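PDB 3GAZ: alcohol dehydrogenase superfamily protein from Novosphingobium aromaticivorans, which probably acts as an NADP-dependent oxidoreductase of the medium-chain alcohol dehydrogenase superfamily, although its substrate is not established. Local coordinates for residues G18-R23 with K50-E55; H58-L63 with T271-E276. One frame throughout, in Å; residues are numbered along the deposited sequence.

Contact 1: residues G18-R23 with K50-E55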
loop_
_atom_site.group_PDB
_atom_site.type_symbol
_atom_site.label_atom_id
_atom_site.label_comp_id
_atom_site.label_asym_id
_atom_site.label_seq_id
_atom_site.Cartn_x
_atom_site.Cartn_y
_atom_site.Cartn_z
ATOM N N GLY A 18 -12.464 -4.740 14.568
ATOM C CA GLY A 18 -13.737 -5.252 14.103
ATOM C C GLY A 18 -13.671 -6.735 13.788
ATOM O O GLY A 18 -12.584 -7.310 13.710
ATOM N N PRO A 19 -14.826 -7.390 13.612
ATOM C CA PRO A 19 -14.859 -8.820 13.303
ATOM C C PRO A 19 -14.450 -9.097 11.860
ATOM O O PRO A 19 -14.431 -8.195 11.026
ATOM C CB PRO A 19 -16.319 -9.187 13.552
ATOM C CG PRO A 19 -17.038 -7.933 13.141
ATOM C CD PRO A 19 -16.191 -6.860 13.787
ATOM N N PHE A 20 -14.109 -10.346 11.576
ATOM C CA PHE A 20 -13.754 -10.735 10.222
ATOM C C PHE A 20 -15.092 -10.945 9.525
ATOM O O PHE A 20 -15.805 -11.909 9.798
ATOM C CB PHE A 20 -12.925 -12.021 10.251
ATOM C CG PHE A 20 -11.505 -11.804 10.691
ATOM C CD1 PHE A 20 -10.558 -11.311 9.796
ATOM C CD2 PHE A 20 -11.126 -12.030 12.010
ATOM C CE1 PHE A 20 -9.256 -11.047 10.210
ATOM C CE2 PHE A 20 -9.827 -11.767 12.434
ATOM C CZ PHE A 20 -8.889 -11.273 11.532
ATOM N N VAL A 21 -15.442 -10.021 8.639
ATOM C CA VAL A 21 -16.718 -10.088 7.942
ATOM C C VAL A 21 -16.649 -10.774 6.586
ATOM O O VAL A 21 -15.942 -10.317 5.692
ATOM C CB VAL A 21 -17.299 -8.671 7.753
ATOM C CG1 VAL A 21 -18.654 -8.739 7.051
ATOM C CG2 VAL A 21 -17.422 -7.987 9.110
ATOM N N LEU A 22 -17.382 -11.877 6.441
ATOM C CA LEU A 22 -17.409 -12.590 5.173
ATOM C C LEU A 22 -18.235 -11.767 4.184
ATOM O O LEU A 22 -19.374 -11.393 4.474
ATOM C CB LEU A 22 -18.030 -13.977 5.345
ATOM C CG LEU A 22 -17.237 -14.960 6.209
ATOM C CD1 LEU A 22 -17.909 -16.320 6.170
ATOM C CD2 LEU A 22 -15.805 -15.068 5.687
ATOM N N ARG A 23 -17.658 -11.502 3.019
ATOM C CA ARG A 23 -18.311 -10.700 1.984
ATOM C C ARG A 23 -18.154 -11.329 0.596
ATOM O O ARG A 23 -17.157 -12.000 0.328
ATOM C CB ARG A 23 -17.676 -9.302 1.941
ATOM C CG ARG A 23 -17.883 -8.433 3.175
ATOM C CD ARG A 23 -19.326 -7.980 3.266
ATOM N NE ARG A 23 -19.817 -7.469 1.985
ATOM C CZ ARG A 23 -19.343 -6.388 1.370
ATOM N NH1 ARG A 23 -18.356 -5.687 1.916
ATOM N NH2 ARG A 23 -19.851 -6.013 0.201
ATOM N N LYS A 50 -2.101 -7.378 14.770
ATOM C CA LYS A 50 -1.696 -6.015 15.072
ATOM C C LYS A 50 -2.342 -5.093 14.044
ATOM O O LYS A 50 -2.775 -3.984 14.370
ATOM C CB LYS A 50 -0.173 -5.878 15.019
ATOM C CG LYS A 50 0.304 -4.475 15.354
ATOM C CD LYS A 50 1.807 -4.311 15.149
ATOM C CE LYS A 50 2.584 -4.448 16.443
ATOM N NZ LYS A 50 4.010 -4.052 16.243
ATOM N N ILE A 51 -2.413 -5.561 12.800
ATOM C CA ILE A 51 -3.027 -4.786 11.730
ATOM C C ILE A 51 -4.539 -4.678 11.957
ATOM O O ILE A 51 -5.141 -3.630 11.715
ATOM C CB ILE A 51 -2.757 -5.435 10.342
ATOM C CG1 ILE A 51 -1.277 -5.279 9.975
ATOM C CG2 ILE A 51 -3.629 -4.777 9.275
ATOM C CD1 ILE A 51 -0.842 -6.129 8.785
ATOM N N ARG A 52 -5.148 -5.766 12.420
ATOM C CA ARG A 52 -6.584 -5.790 12.686
ATOM C C ARG A 52 -6.929 -4.749 13.747
ATOM O O ARG A 52 -7.970 -4.093 13.677
ATOM C CB ARG A 52 -7.004 -7.176 13.181
ATOM C CG ARG A 52 -8.472 -7.295 13.538
ATOM C CD ARG A 52 -8.752 -8.624 14.219
ATOM N NE ARG A 52 -10.174 -8.826 14.471
ATOM C CZ ARG A 52 -10.663 -9.777 15.262
ATOM N NH1 ARG A 52 -9.843 -10.614 15.882
ATOM N NH2 ARG A 52 -11.974 -9.896 15.430
ATOM N N ALA A 53 -6.046 -4.608 14.731
ATOM C CA ALA A 53 -6.247 -3.650 15.813
ATOM C C ALA A 53 -5.881 -2.230 15.379
ATOM O O ALA A 53 -6.053 -1.276 16.140
ATOM C CB ALA A 53 -5.416 -4.060 17.028
ATOM N N GLY A 54 -5.382 -2.099 14.153
ATOM C CA GLY A 54 -5.003 -0.794 13.642
ATOM C C GLY A 54 -3.801 -0.218 14.360
ATOM O O GLY A 54 -3.678 1.000 14.503
ATOM N N GLU A 55 -2.902 -1.091 14.806
ATOM C CA GLU A 55 -1.714 -0.649 15.520
ATOM C C GLU A 55 -0.434 -1.176 14.887
ATOM O O GLU A 55 0.541 -1.454 15.587
ATOM C CB GLU A 55 -1.791 -1.094 16.981
ATOM C CG GLU A 55 -3.041 -0.609 17.696
ATOM C CD GLU A 55 -3.137 -1.118 19.119
ATOM O OE1 GLU A 55 -2.883 -2.322 19.344
ATOM O OE2 GLU A 55 -3.477 -0.316 20.012
#
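Arg52, in the last turn of helix 46-52, reaches across to the turn at Gly18 and takes hold of its carbonyl oxygen side-on with two nitrogens. The straighter bond comes from NE, with Arg52 NE 2.9 Å from Gly18 O and an N-H...O angle of 156°. Arg52 NH2 lies 3.2 Å from the same Gly18 O, on a more bent bond, and comes in above the carbonyl plane. Because Gly18 O lies within a few degrees of the guanidinium plane, both N-H groups can converge on it, and the pair fixes how that group is turned about its chain. The side chain gets there by stretching out: CG is anti to the backbone N (chi1 178°) and the chain stays extended as far as NE.

Phe20 packs against the same guanidinium. Its CE2 corner sits over one face, offset toward the rim, with Phe20 CE2 3.6 Å from Arg52 CZ. Ring and guanidinium planes are tilted 41° apart, so this is no parallel stack; the CZ corner of the ring also packs on Arg52 CD. Cut back to an alanine, this position would probably leave Gly18 O without either N-H and open a gap beside Phe20 CE2.

Just beyond Arg52 the helix closes in a Schellman motif, with Gly54 at positive phi. Phe20 and Arg52 both rest on Val13 of strand 7-13, and Arg52 shares a backbone hydrogen bond with Asn17, so the end of helix 46-52 is tied to the loop joining antiparallel strands 7-13 and 20-26.

Contact 2: residues H58-L63 with T271-E276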
loop_
_atom_site.group_PDB
_atom_site.type_symbol
_atom_site.label_atom_id
_atom_site.label_comp_id
_atom_site.label_asym_id
_atom_site.label_seq_id
_atom_site.Cartn_x
_atom_site.Cartn_y
_atom_site.Cartn_z
ATOM N N HIS A 58 3.998 0.091 10.526
ATOM C CA HIS A 58 5.026 -0.418 9.623
ATOM C C HIS A 58 4.446 -1.310 8.525
ATOM O O HIS A 58 5.103 -1.558 7.512
ATOM C CB HIS A 58 6.087 -1.221 10.390
ATOM C CG HIS A 58 6.665 -0.499 11.566
ATOM N ND1 HIS A 58 6.880 0.862 11.574
ATOM C CD2 HIS A 58 7.081 -0.953 12.772
ATOM C CE1 HIS A 58 7.398 1.218 12.737
ATOM N NE2 HIS A 58 7.530 0.134 13.481
ATOM N N ALA A 59 3.222 -1.793 8.729
ATOM C CA ALA A 59 2.575 -2.668 7.755
ATOM C C ALA A 59 1.890 -1.900 6.631
ATOM O O ALA A 59 1.643 -2.448 5.558
ATOM C CB ALA A 59 1.566 -3.577 8.456
ATOM N N GLN A 60 1.584 -0.631 6.878
ATOM C CA GLN A 60 0.930 0.202 5.878
ATOM C C GLN A 60 -0.280 -0.520 5.278
ATOM O O GLN A 60 -0.446 -0.581 4.057
ATOM C CB GLN A 60 1.931 0.577 4.776
ATOM C CG GLN A 60 3.173 1.286 5.317
ATOM C CD GLN A 60 4.183 1.667 4.243
ATOM O OE1 GLN A 60 5.306 2.046 4.555
ATOM N NE2 GLN A 60 3.786 1.571 2.977
ATOM N N GLN A 61 -1.122 -1.064 6.151
ATOM C CA GLN A 61 -2.325 -1.775 5.728
ATOM C C GLN A 61 -3.551 -1.172 6.418
ATOM O O GLN A 61 -4.080 -1.736 7.385
ATOM C CB GLN A 61 -2.222 -3.264 6.078
ATOM C CG GLN A 61 -3.367 -4.111 5.524
ATOM C CD GLN A 61 -3.168 -4.481 4.058
ATOM O OE1 GLN A 61 -2.506 -3.764 3.314
ATOM N NE2 GLN A 61 -3.754 -5.599 3.640
ATOM N N PRO A 62 -4.015 -0.007 5.938
ATOM C CA PRO A 62 -5.187 0.620 6.551
ATOM C C PRO A 62 -6.458 -0.177 6.265
ATOM O O PRO A 62 -6.524 -0.935 5.294
ATOM C CB PRO A 62 -5.209 2.005 5.913
ATOM C CG PRO A 62 -4.662 1.735 4.530
ATOM C CD PRO A 62 -3.502 0.803 4.818
ATOM N N LEU A 63 -7.458 -0.005 7.124
ATOM C CA LEU A 63 -8.731 -0.700 6.982
ATOM C C LEU A 63 -9.739 0.234 6.306
ATOM O O LEU A 63 -9.576 1.455 6.331
ATOM C CB LEU A 63 -9.243 -1.109 8.364
ATOM C CG LEU A 63 -8.228 -1.882 9.213
ATOM C CD1 LEU A 63 -8.788 -2.110 10.611
ATOM C CD2 LEU A 63 -7.894 -3.207 8.536
ATOM N N THR A 271 10.185 -5.507 0.842
ATOM C CA THR A 271 10.006 -5.993 -0.520
ATOM C C THR A 271 8.596 -5.781 -1.039
ATOM O O THR A 271 8.399 -5.363 -2.178
ATOM C CB THR A 271 10.331 -7.474 -0.606
ATOM O OG1 THR A 271 11.732 -7.641 -0.390
ATOM C CG2 THR A 271 9.926 -8.046 -1.964
ATOM N N LEU A 272 7.614 -6.088 -0.199
ATOM C CA LEU A 272 6.216 -5.926 -0.585
ATOM C C LEU A 272 5.720 -4.494 -0.485
ATOM O O LEU A 272 4.841 -4.088 -1.231
ATOM C CB LEU A 272 5.318 -6.820 0.274
ATOM C CG LEU A 272 5.472 -8.350 0.178
ATOM C CD1 LEU A 272 4.485 -9.050 1.084
ATOM C CD2 LEU A 272 5.211 -8.779 -1.236
ATOM N N LEU A 273 6.281 -3.726 0.440
ATOM C CA LEU A 273 5.848 -2.338 0.637
ATOM C C LEU A 273 6.398 -1.386 -0.411
ATOM O O LEU A 273 5.768 -0.392 -0.751
ATOM C CB LEU A 273 6.273 -1.850 2.029
ATOM C CG LEU A 273 5.641 -2.599 3.216
ATOM C CD1 LEU A 273 6.304 -2.167 4.499
ATOM C CD2 LEU A 273 4.168 -2.298 3.286
ATOM N N ALA A 274 7.588 -1.703 -0.903
ATOM C CA ALA A 274 8.269 -0.864 -1.887
ATOM C C ALA A 274 8.386 -1.471 -3.279
ATOM O O ALA A 274 8.804 -0.798 -4.214
ATOM C CB ALA A 274 9.666 -0.503 -1.378
ATOM N N ASN A 275 8.023 -2.740 -3.416
ATOM C CA ASN A 275 8.100 -3.427 -4.702
ATOM C C ASN A 275 9.513 -3.527 -5.269
ATOM O O ASN A 275 9.754 -3.176 -6.425
ATOM C CB ASN A 275 7.182 -2.754 -5.733
ATOM C CG ASN A 275 5.725 -3.102 -5.522
ATOM O OD1 ASN A 275 5.348 -4.274 -5.557
ATOM N ND2 ASN A 275 4.893 -2.084 -5.298
ATOM N N GLU A 276 10.457 -3.974 -4.449
ATOM C CA GLU A 276 11.824 -4.141 -4.923
ATOM C C GLU A 276 12.366 -5.476 -4.432
ATOM O O GLU A 276 12.153 -5.860 -3.279
ATOM C CB GLU A 276 12.731 -2.988 -4.464
ATOM C CG GLU A 276 13.127 -2.999 -3.007
ATOM C CD GLU A 276 14.195 -1.954 -2.697
ATOM O OE1 GLU A 276 13.916 -0.742 -2.863
ATOM O OE2 GLU A 276 15.315 -2.344 -2.290
HETATM O O HOH W 1 5.654 1.914 0.844
#
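Leu273 packs its two methyl groups against the backbone of His58 and Ala59 and the side chain of Gln60. Two residues earlier, Thr271 faces helix 278-293, where it meets Leu278 and Phe281; Leu272 also turns to Phe281 and to Val98, Leu101 and Leu115. At Leu273 the helix meets the loop: CD1 lies 3.3 Å from His58 O, and CD2 lies 3.4 Å from Ala59 O, each methyl in van der Waals contact with a different carbonyl oxygen. With CG anti to its own carbonyl carbon (chi1 -63°), the leucine sends this fork toward the loop, and CD2 also comes within 3.9 Å of both Gln60 CB and Gln60 NE2.

The same residue gives a polar link through its backbone. One water accepts from Gln60 NE2 at 2.9 Å and donates to Leu273 O at 2.8 Å, bridging the loop to the helix. Farther on, Asn275, at positive phi, packs on Pro325 of the second subunit.

Such loop-on-helix packing joins two parts of the fold. Helix 270-274 follows strand 262-265, at the edge of the parallel Rossmann-type sheet, and the contact brings the chain back onto the GroES-like part, consistent with medium-chain dehydrogenases.

Contacts 1 and 2 follow each other along the chain, their centres about 17 Å apart, and helix 46-52 with the loop after it connects them. Ile51, next to Arg52, packs on the loop: Ile51 CD1 lies 3.5 Å from Ala59 CB, and Ile51 CG2 is 3.6 Å from Gln61 O. Farther along, Leu63 CD1 comes to 3.7 Å from Arg52 O. Thus the helix is held at Gly18, ahead of strand 20-26, and packs on the 58-63 loop at another point. Both contacts also have residues near the second subunit: Arg23 makes a salt bridge to Glu188 of that subunit, and Gln60 packs on its Pro303.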